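Local structure of plant cysteine oxidase 2 (Arabidopsis thaliana, 7CXZ) at residues Gly121-Asp133 with Tyr162-Ala174. The protein catalyses the iron-dependent oxidation by O2 of N-terminal cysteines, marking proteins such as the group VII ethylene response factors for degradation through the N-end rule pathway. Residues are numbered along the deposited sequence; the frame is centred on the assembly and turned at random.
Sequences GTMHIKSYDWVPD and YPADGGNMHCFTA. With FE (Fe (III) ion), chain B.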
ATOM      1  N   GLY A 121       8.771  -4.778 -12.586  1.00 11.48           N
ATOM      2  CA  GLY A 121       9.633  -5.330 -11.562  1.00 11.69           C
ATOM      3  C   GLY A 121       9.064  -6.609 -10.974  1.00 10.64           C
ATOM      4  O   GLY A 121       7.950  -7.042 -11.286  1.00 11.47           O
ATOM      5  N   THR A 122       9.870  -7.211 -10.103  1.00  9.11           N
ATOM      6  CA  THR A 122       9.467  -8.345  -9.281  1.00 11.06           C
ATOM      7  C   THR A 122       9.408  -7.875  -7.839  1.00  9.64           C
ATOM      8  O   THR A 122      10.404  -7.378  -7.292  1.00 12.07           O
ATOM      9  CB  THR A 122      10.437  -9.520  -9.410  1.00 15.10           C
ATOM     10  OG1 THR A 122      10.340 -10.052 -10.743  1.00 14.35           O
ATOM     11  CG2 THR A 122      10.048 -10.603  -8.375  1.00 13.71           C
ATOM     12  N   MET A 123       8.235  -8.020  -7.236  1.00 10.50           N
ATOM     13  CA  MET A 123       7.952  -7.553  -5.893  1.00 10.91           C
ATOM     14  C   MET A 123       7.459  -8.720  -5.055  1.00 11.38           C
ATOM     15  O   MET A 123       6.604  -9.479  -5.513  1.00 12.60           O
ATOM     16  CB  MET A 123       6.860  -6.482  -5.941  1.00 11.49           C
ATOM     17  CG  MET A 123       6.394  -6.061  -4.568  1.00 14.43           C
ATOM     18  SD  MET A 123       7.545  -4.881  -3.898  1.00 17.80           S
ATOM     19  CE  MET A 123       7.122  -3.514  -4.986  1.00 17.52           C
ATOM     20  N   HIS A 124       7.958  -8.849  -3.826  1.00 10.53           N
ATOM     21  CA  HIS A 124       7.358  -9.793  -2.910  1.00 11.76           C
ATOM     22  C   HIS A 124       6.306  -9.073  -2.085  1.00 10.95           C
ATOM     23  O   HIS A 124       6.544  -7.971  -1.589  1.00  9.70           O
ATOM     24  CB  HIS A 124       8.382 -10.436  -1.984  1.00 11.62           C
ATOM     25  CG  HIS A 124       7.757 -11.374  -1.002  1.00 12.64           C
ATOM     26  ND1 HIS A 124       7.419 -10.993   0.280  1.00 14.46           N
ATOM     27  CD2 HIS A 124       7.344 -12.658  -1.141  1.00 15.06           C
ATOM     28  CE1 HIS A 124       6.843 -12.015   0.896  1.00 14.58           C
ATOM     29  NE2 HIS A 124       6.777 -13.030   0.053  1.00 14.59           N
ATOM     30  N   ILE A 125       5.144  -9.713  -1.917  1.00  9.98           N
ATOM     31  CA  ILE A 125       4.064  -9.175  -1.094  1.00 10.44           C
ATOM     32  C   ILE A 125       3.684 -10.200  -0.047  1.00 10.40           C
ATOM     33  O   ILE A 125       3.410 -11.366  -0.383  1.00 10.55           O
ATOM     34  CB  ILE A 125       2.831  -8.808  -1.939  1.00 11.39           C
ATOM     35  CG1 ILE A 125       3.196  -7.706  -2.924  1.00 12.22           C
ATOM     36  CG2 ILE A 125       1.703  -8.324  -1.026  1.00 11.40           C
ATOM     37  CD1 ILE A 125       2.111  -7.403  -3.891  1.00 11.94           C
ATOM     38  N   LYS A 126       3.603  -9.752   1.200  1.00  9.02           N
ATOM     39  CA  LYS A 126       3.000 -10.504   2.291  1.00  9.88           C
ATOM     40  C   LYS A 126       1.831  -9.695   2.825  1.00  9.98           C
ATOM     41  O   LYS A 126       1.988  -8.504   3.100  1.00 11.03           O
ATOM     42  CB  LYS A 126       4.018 -10.732   3.389  1.00 13.06           C
ATOM     43  CG  LYS A 126       3.506 -11.561   4.557  1.00 21.01           C
ATOM     44  CD  LYS A 126       3.484 -13.011   4.130  1.00 20.36           C
ATOM     45  CE  LYS A 126       3.460 -13.965   5.297  1.00 25.65           C
ATOM     46  NZ  LYS A 126       4.707 -13.848   6.079  1.00 23.25           N
ATOM     47  N   SER A 127       0.660 -10.315   2.980  1.00  8.47           N
ATOM     48  CA  SER A 127      -0.454  -9.570   3.533  1.00  8.74           C
ATOM     49  C   SER A 127      -1.268 -10.444   4.474  1.00 10.34           C
ATOM     50  O   SER A 127      -1.234 -11.682   4.394  1.00 10.04           O
ATOM     51  CB  SER A 127      -1.352  -9.010   2.433  1.00 10.78           C
ATOM     52  OG  SER A 127      -2.070 -10.059   1.772  1.00 10.83           O
ATOM     53  N   TYR A 128      -2.051  -9.769   5.320  1.00  8.73           N
ATOM     54  CA  TYR A 128      -2.797 -10.407   6.407  1.00  8.92           C
ATOM     55  C   TYR A 128      -4.103  -9.667   6.638  1.00  9.08           C
ATOM     56  O   TYR A 128      -4.232  -8.485   6.301  1.00  9.27           O
ATOM     57  CB  TYR A 128      -2.037 -10.373   7.739  1.00 10.20           C
ATOM     58  CG  TYR A 128      -0.609 -10.844   7.755  1.00 10.76           C
ATOM     59  CD1 TYR A 128       0.427  -9.972   7.476  1.00 11.90           C
ATOM     60  CD2 TYR A 128      -0.288 -12.152   8.133  1.00 11.95           C
ATOM     61  CE1 TYR A 128       1.764 -10.387   7.553  1.00 13.90           C
ATOM     62  CE2 TYR A 128       1.046 -12.570   8.210  1.00 13.29           C
ATOM     63  CZ  TYR A 128       2.050 -11.688   7.914  1.00 17.03           C
ATOM     64  OH  TYR A 128       3.384 -12.083   7.992  1.00 21.07           O
ATOM     65  N   ASP A 129      -5.055 -10.350   7.296  1.00  9.37           N
ATOM     66  CA  ASP A 129      -6.208  -9.686   7.904  1.00  7.56           C
ATOM     67  C   ASP A 129      -6.380 -10.164   9.340  1.00  9.97           C
ATOM     68  O   ASP A 129      -6.059 -11.318   9.669  1.00 11.39           O
ATOM     69  CB  ASP A 129      -7.505  -9.945   7.107  1.00  9.22           C
ATOM     70  CG  ASP A 129      -7.571  -9.091   5.866  1.00  8.24           C
ATOM     71  OD1 ASP A 129      -7.510  -7.855   6.052  1.00  8.41           O
ATOM     72  OD2 ASP A 129      -7.640  -9.651   4.752  1.00 10.87           O
ATOM     73  N   TRP A 130      -6.899  -9.283  10.195  1.00  9.73           N
ATOM     74  CA  TRP A 130      -7.139  -9.669  11.586  1.00 10.34           C
ATOM     75  C   TRP A 130      -8.161 -10.787  11.673  1.00 10.67           C
ATOM     76  O   TRP A 130      -9.113 -10.846  10.892  1.00 11.95           O
ATOM     77  CB  TRP A 130      -7.652  -8.491  12.425  1.00 11.28           C
ATOM     78  CG  TRP A 130      -6.754  -7.321  12.415  1.00 10.96           C
ATOM     79  CD1 TRP A 130      -7.057  -6.045  11.996  1.00 11.83           C
ATOM     80  CD2 TRP A 130      -5.387  -7.294  12.834  1.00 10.11           C
ATOM     81  NE1 TRP A 130      -5.947  -5.233  12.116  1.00 11.89           N
ATOM     82  CE2 TRP A 130      -4.911  -5.975  12.632  1.00 12.42           C
ATOM     83  CE3 TRP A 130      -4.515  -8.257  13.349  1.00 11.09           C
ATOM     84  CZ2 TRP A 130      -3.600  -5.599  12.923  1.00 12.28           C
ATOM     85  CZ3 TRP A 130      -3.204  -7.882  13.634  1.00 12.43           C
ATOM     86  CH2 TRP A 130      -2.761  -6.571  13.427  1.00 12.89           C
ATOM     87  N   VAL A 131      -7.954 -11.679  12.635  1.00 10.28           N
ATOM     88  CA  VAL A 131      -8.997 -12.595  13.077  1.00 10.97           C
ATOM     89  C   VAL A 131      -9.851 -11.833  14.085  1.00 12.90           C
ATOM     90  O   VAL A 131      -9.377 -11.514  15.188  1.00 12.87           O
ATOM     91  CB  VAL A 131      -8.398 -13.866  13.690  1.00  9.68           C
ATOM     92  CG1 VAL A 131      -9.534 -14.732  14.244  1.00 12.40           C
ATOM     93  CG2 VAL A 131      -7.592 -14.635  12.644  1.00 11.65           C
ATOM     94  N   PRO A 132     -11.092 -11.477  13.747  1.00 12.33           N
ATOM     95  CA  PRO A 132     -11.888 -10.654  14.660  1.00 14.94           C
ATOM     96  C   PRO A 132     -12.162 -11.357  15.981  1.00 15.14           C
ATOM     97  O   PRO A 132     -12.342 -12.577  16.039  1.00 18.47           O
ATOM     98  CB  PRO A 132     -13.195 -10.417  13.891  1.00 16.44           C
ATOM     99  CG  PRO A 132     -12.934 -10.821  12.489  1.00 19.57           C
ATOM    100  CD  PRO A 132     -11.815 -11.825  12.515  1.00 15.45           C
ATOM    101  N   ASP A 133     -12.213 -10.557  17.042  1.00 17.66           N
ATOM    102  CA  ASP A 133     -12.690 -11.014  18.353  1.00 21.39           C
ATOM    103  C   ASP A 133     -11.903 -12.217  18.868  1.00 20.56           C
ATOM    104  O   ASP A 133     -12.471 -13.155  19.427  1.00 20.65           O
ATOM    105  CB  ASP A 133     -14.186 -11.333  18.301  1.00 18.46           C
ATOM    106  CG  ASP A 133     -14.996 -10.161  17.798  1.00 26.04           C
ATOM    107  OD1 ASP A 133     -14.734  -9.041  18.272  1.00 29.14           O
ATOM    108  OD2 ASP A 133     -15.864 -10.341  16.916  1.00 33.48           O
ATOM    109  N   TYR A 162      -9.455  -4.038   1.338  1.00  7.44           N
ATOM    110  CA  TYR A 162     -10.592  -3.385   1.959  1.00 10.26           C
ATOM    111  C   TYR A 162     -10.269  -3.075   3.418  1.00  8.35           C
ATOM    112  O   TYR A 162      -9.233  -3.519   3.937  1.00  8.47           O
ATOM    113  CB  TYR A 162     -11.797  -4.311   1.888  1.00  9.72           C
ATOM    114  CG  TYR A 162     -12.379  -4.600   0.525  1.00 12.85           C
ATOM    115  CD1 TYR A 162     -13.199  -3.676  -0.115  1.00 14.25           C
ATOM    116  CD2 TYR A 162     -12.173  -5.824  -0.079  1.00 14.37           C
ATOM    117  CE1 TYR A 162     -13.794  -3.956  -1.336  1.00 16.42           C
ATOM    118  CE2 TYR A 162     -12.765  -6.123  -1.321  1.00 14.72           C
ATOM    119  CZ  TYR A 162     -13.581  -5.181  -1.932  1.00 17.06           C
ATOM    120  OH  TYR A 162     -14.191  -5.467  -3.142  1.00 17.16           O
ATOM    121  N   PRO A 163     -11.124  -2.339   4.123  1.00  7.89           N
ATOM    122  CA  PRO A 163     -10.803  -2.008   5.519  1.00 10.02           C
ATOM    123  C   PRO A 163     -10.576  -3.227   6.390  1.00 10.25           C
ATOM    124  O   PRO A 163      -9.765  -3.142   7.323  1.00  9.66           O
ATOM    125  CB  PRO A 163     -12.018  -1.183   5.969  1.00  8.95           C
ATOM    126  CG  PRO A 163     -12.414  -0.469   4.681  1.00  9.12           C
ATOM    127  CD  PRO A 163     -12.243  -1.534   3.606  1.00  8.83           C
ATOM    128  N   ALA A 164     -11.243  -4.360   6.095  1.00  8.37           N
ATOM    129  CA  ALA A 164     -11.092  -5.553   6.922  1.00 10.70           C
ATOM    130  C   ALA A 164     -11.128  -6.826   6.093  1.00 12.02           C
ATOM    131  O   ALA A 164     -11.574  -7.867   6.577  1.00 14.67           O
ATOM    132  CB  ALA A 164     -12.168  -5.611   8.001  1.00 10.86           C
ATOM    133  N   ASP A 165     -10.656  -6.772   4.850  1.00  9.51           N
ATOM    134  CA  ASP A 165     -10.555  -7.965   4.018  1.00 11.51           C
ATOM    135  C   ASP A 165      -9.583  -7.665   2.887  1.00 11.11           C
ATOM    136  O   ASP A 165      -9.213  -6.518   2.649  1.00  9.85           O
ATOM    137  CB  ASP A 165     -11.923  -8.382   3.460  1.00 12.16           C
ATOM    138  CG  ASP A 165     -12.010  -9.885   3.158  1.00 16.98           C
ATOM    139  OD1 ASP A 165     -11.043 -10.625   3.358  1.00 17.47           O
ATOM    140  OD2 ASP A 165     -13.064 -10.327   2.689  1.00 23.13           O
ATOM    141  N   GLY A 166      -9.188  -8.717   2.173  1.00  8.94           N
ATOM    142  CA  GLY A 166      -8.310  -8.507   1.034  1.00 10.52           C
ATOM    143  C   GLY A 166      -6.890  -8.155   1.393  1.00  9.75           C
ATOM    144  O   GLY A 166      -6.129  -7.751   0.509  1.00 10.89           O
ATOM    145  N   GLY A 167      -6.514  -8.300   2.668  1.00  8.19           N
ATOM    146  CA  GLY A 167      -5.148  -8.080   3.098  1.00  8.20           C
ATOM    147  C   GLY A 167      -4.929  -6.654   3.557  1.00  8.98           C
ATOM    148  O   GLY A 167      -4.113  -5.922   2.969  1.00  9.75           O
ATOM    149  N   ASN A 168      -5.632  -6.247   4.623  1.00  8.96           N
ATOM    150  CA  ASN A 168      -5.469  -4.882   5.090  1.00  9.25           C
ATOM    151  C   ASN A 168      -4.086  -4.607   5.653  1.00  7.20           C
ATOM    152  O   ASN A 168      -3.703  -3.431   5.732  1.00  8.98           O
ATOM    153  CB  ASN A 168      -6.516  -4.521   6.144  1.00  7.94           C
ATOM    154  CG  ASN A 168      -6.528  -3.015   6.434  1.00  9.29           C
ATOM    155  OD1 ASN A 168      -5.959  -2.558   7.429  1.00  9.74           O
ATOM    156  ND2 ASN A 168      -7.182  -2.241   5.572  1.00  8.28           N
ATOM    157  N   MET A 169      -3.345  -5.633   6.086  1.00  9.94           N
ATOM    158  CA  MET A 169      -1.972  -5.425   6.537  1.00  9.04           C
ATOM    159  C   MET A 169      -1.061  -5.982   5.461  1.00  7.92           C
ATOM    160  O   MET A 169      -1.226  -7.130   5.064  1.00  9.03           O
ATOM    161  CB  MET A 169      -1.704  -6.131   7.879  1.00  9.07           C
ATOM    162  CG  MET A 169      -2.018  -5.336   9.133  1.00  9.81           C
ATOM    163  SD  MET A 169      -3.785  -5.007   9.311  1.00 12.13           S
ATOM    164  CE  MET A 169      -4.424  -6.646   9.438  1.00 10.90           C
ATOM    165  N   HIS A 170      -0.103  -5.186   4.977  1.00  8.86           N
ATOM    166  CA  HIS A 170       0.794  -5.762   3.978  1.00  8.51           C
ATOM    167  C   HIS A 170       2.195  -5.173   4.082  1.00  9.31           C
ATOM    168  O   HIS A 170       2.420  -4.108   4.683  1.00  7.52           O
ATOM    169  CB  HIS A 170       0.257  -5.635   2.538  1.00  8.66           C
ATOM    170  CG  HIS A 170       0.047  -4.225   2.049  1.00  8.70           C
ATOM    171  ND1 HIS A 170      -0.893  -3.925   1.080  1.00  9.18           N
ATOM    172  CD2 HIS A 170       0.683  -3.060   2.334  1.00  8.88           C
ATOM    173  CE1 HIS A 170      -0.843  -2.627   0.810  1.00  8.19           C
ATOM    174  NE2 HIS A 170       0.109  -2.080   1.550  1.00  7.62           N
ATOM    175  N   CYS A 171       3.136  -5.913   3.491  1.00  8.37           N
ATOM    176  CA  CYS A 171       4.548  -5.548   3.406  1.00  8.72           C
ATOM    177  C   CYS A 171       5.021  -5.800   1.983  1.00  8.65           C
ATOM    178  O   CYS A 171       4.778  -6.875   1.434  1.00 11.64           O
ATOM    179  CB  CYS A 171       5.376  -6.365   4.407  1.00 10.32           C
ATOM    180  SG  CYS A 171       7.145  -6.137   4.239  1.00 15.07           S
ATOM    181  N   PHE A 172       5.662  -4.804   1.376  1.00 10.82           N
ATOM    182  CA  PHE A 172       6.152  -4.898  -0.001  1.00 11.25           C
ATOM    183  C   PHE A 172       7.676  -4.892   0.020  1.00 10.42           C
ATOM    184  O   PHE A 172       8.281  -3.981   0.605  1.00 11.41           O
ATOM    185  CB  PHE A 172       5.691  -3.706  -0.857  1.00 10.23           C
ATOM    186  CG  PHE A 172       4.282  -3.789  -1.376  1.00 11.69           C
ATOM    187  CD1 PHE A 172       3.215  -4.101  -0.544  1.00 14.24           C
ATOM    188  CD2 PHE A 172       4.032  -3.554  -2.724  1.00 14.29           C
ATOM    189  CE1 PHE A 172       1.905  -4.156  -1.047  1.00 15.23           C
ATOM    190  CE2 PHE A 172       2.740  -3.617  -3.234  1.00 18.32           C
ATOM    191  CZ  PHE A 172       1.668  -3.917  -2.396  1.00 15.42           C
ATOM    192  N   THR A 173       8.306  -5.874  -0.636  1.00 10.37           N
ATOM    193  CA  THR A 173       9.763  -5.926  -0.716  1.00 10.72           C
ATOM    194  C   THR A 173      10.162  -6.130  -2.165  1.00 10.70           C
ATOM    195  O   THR A 173       9.849  -7.175  -2.758  1.00 11.45           O
ATOM    196  CB  THR A 173      10.323  -7.062   0.142  1.00 12.88           C
ATOM    197  OG1 THR A 173       9.752  -6.996   1.454  1.00 16.43           O
ATOM    198  CG2 THR A 173      11.824  -6.968   0.250  1.00 14.55           C
ATOM    199  N   ALA A 174      10.874  -5.153  -2.723  1.00 12.30           N
ATOM    200  CA  ALA A 174      11.280  -5.222  -4.114  1.00 11.13           C
ATOM    201  C   ALA A 174      12.447  -6.189  -4.255  1.00 12.01           C
ATOM    202  O   ALA A 174      13.417  -6.101  -3.497  1.00 14.38           O
ATOM    203  CB  ALA A 174      11.694  -3.835  -4.615  1.00 11.91           C
TER
HETATM  204 FE    FE B 301       0.103  -0.033   2.000  1.00  7.44          FE
HETATM  205  O   HOH W   1       7.311  -8.451   1.480  1.00 15.53           O
HETATM  206  O   HOH W   2      -3.727  -9.069  -0.186  1.00 21.05           O
HETATM  207  O   HOH W   3     -10.390  -8.713   9.714  1.00 14.09           O
HETATM  208  O   HOH W   4      -6.453  -2.958  10.138  1.00 16.22           O
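With chi1 of -78°, D129 sets its carboxylate beside its own backbone N and across the turn that leads into strand 169-174, while M169, bent at chi2 (66°) and chi3 (62°), curls so that its terminal methyl comes over the W130 ring. The two carboxylate oxygens of D129 take separate amides: OD2 receives G167 N on its syn side at 2.7 Å, and OD1 receives N168 N from above the carboxylate plane at 2.9 Å. K147 forms salt bridges with both D129 and D165, probably offsetting the repulsion between these neighbouring carboxylates. M169 CE lies over the five-membered ring of W130, 3.4 Å from its centroid, and SD adds an oblique Met-aromatic contact. N168 and M169 both face Y128 in a classic beta bulge, beyond which the strands pair regularly and antiparallel through K126–C171 and H124–T173. On one face of this ladder, I125 CG1 stands over the centre of the F172 ring, 4.0 Å from its centroid, while M123 CE reaches that ring's edge. On the same face of the sheet, F172 CE1 sits 3.5 Å above the middle of the H170 imidazole, whose NE2 binds the iron at 2.1 Å. H107 and H109 complete the three-histidine site of this cupin fold, and N168 O accepts a hydrogen bond from H109 ND1, tying the bulge to a second ligand. Strand 122-130 runs between 169-174 and 141-153 within an antiparallel sheet; M169 and W130 pack on L225 of strand 222-228, whereas M123 and F172 meet strand 113-120 of the other sheet.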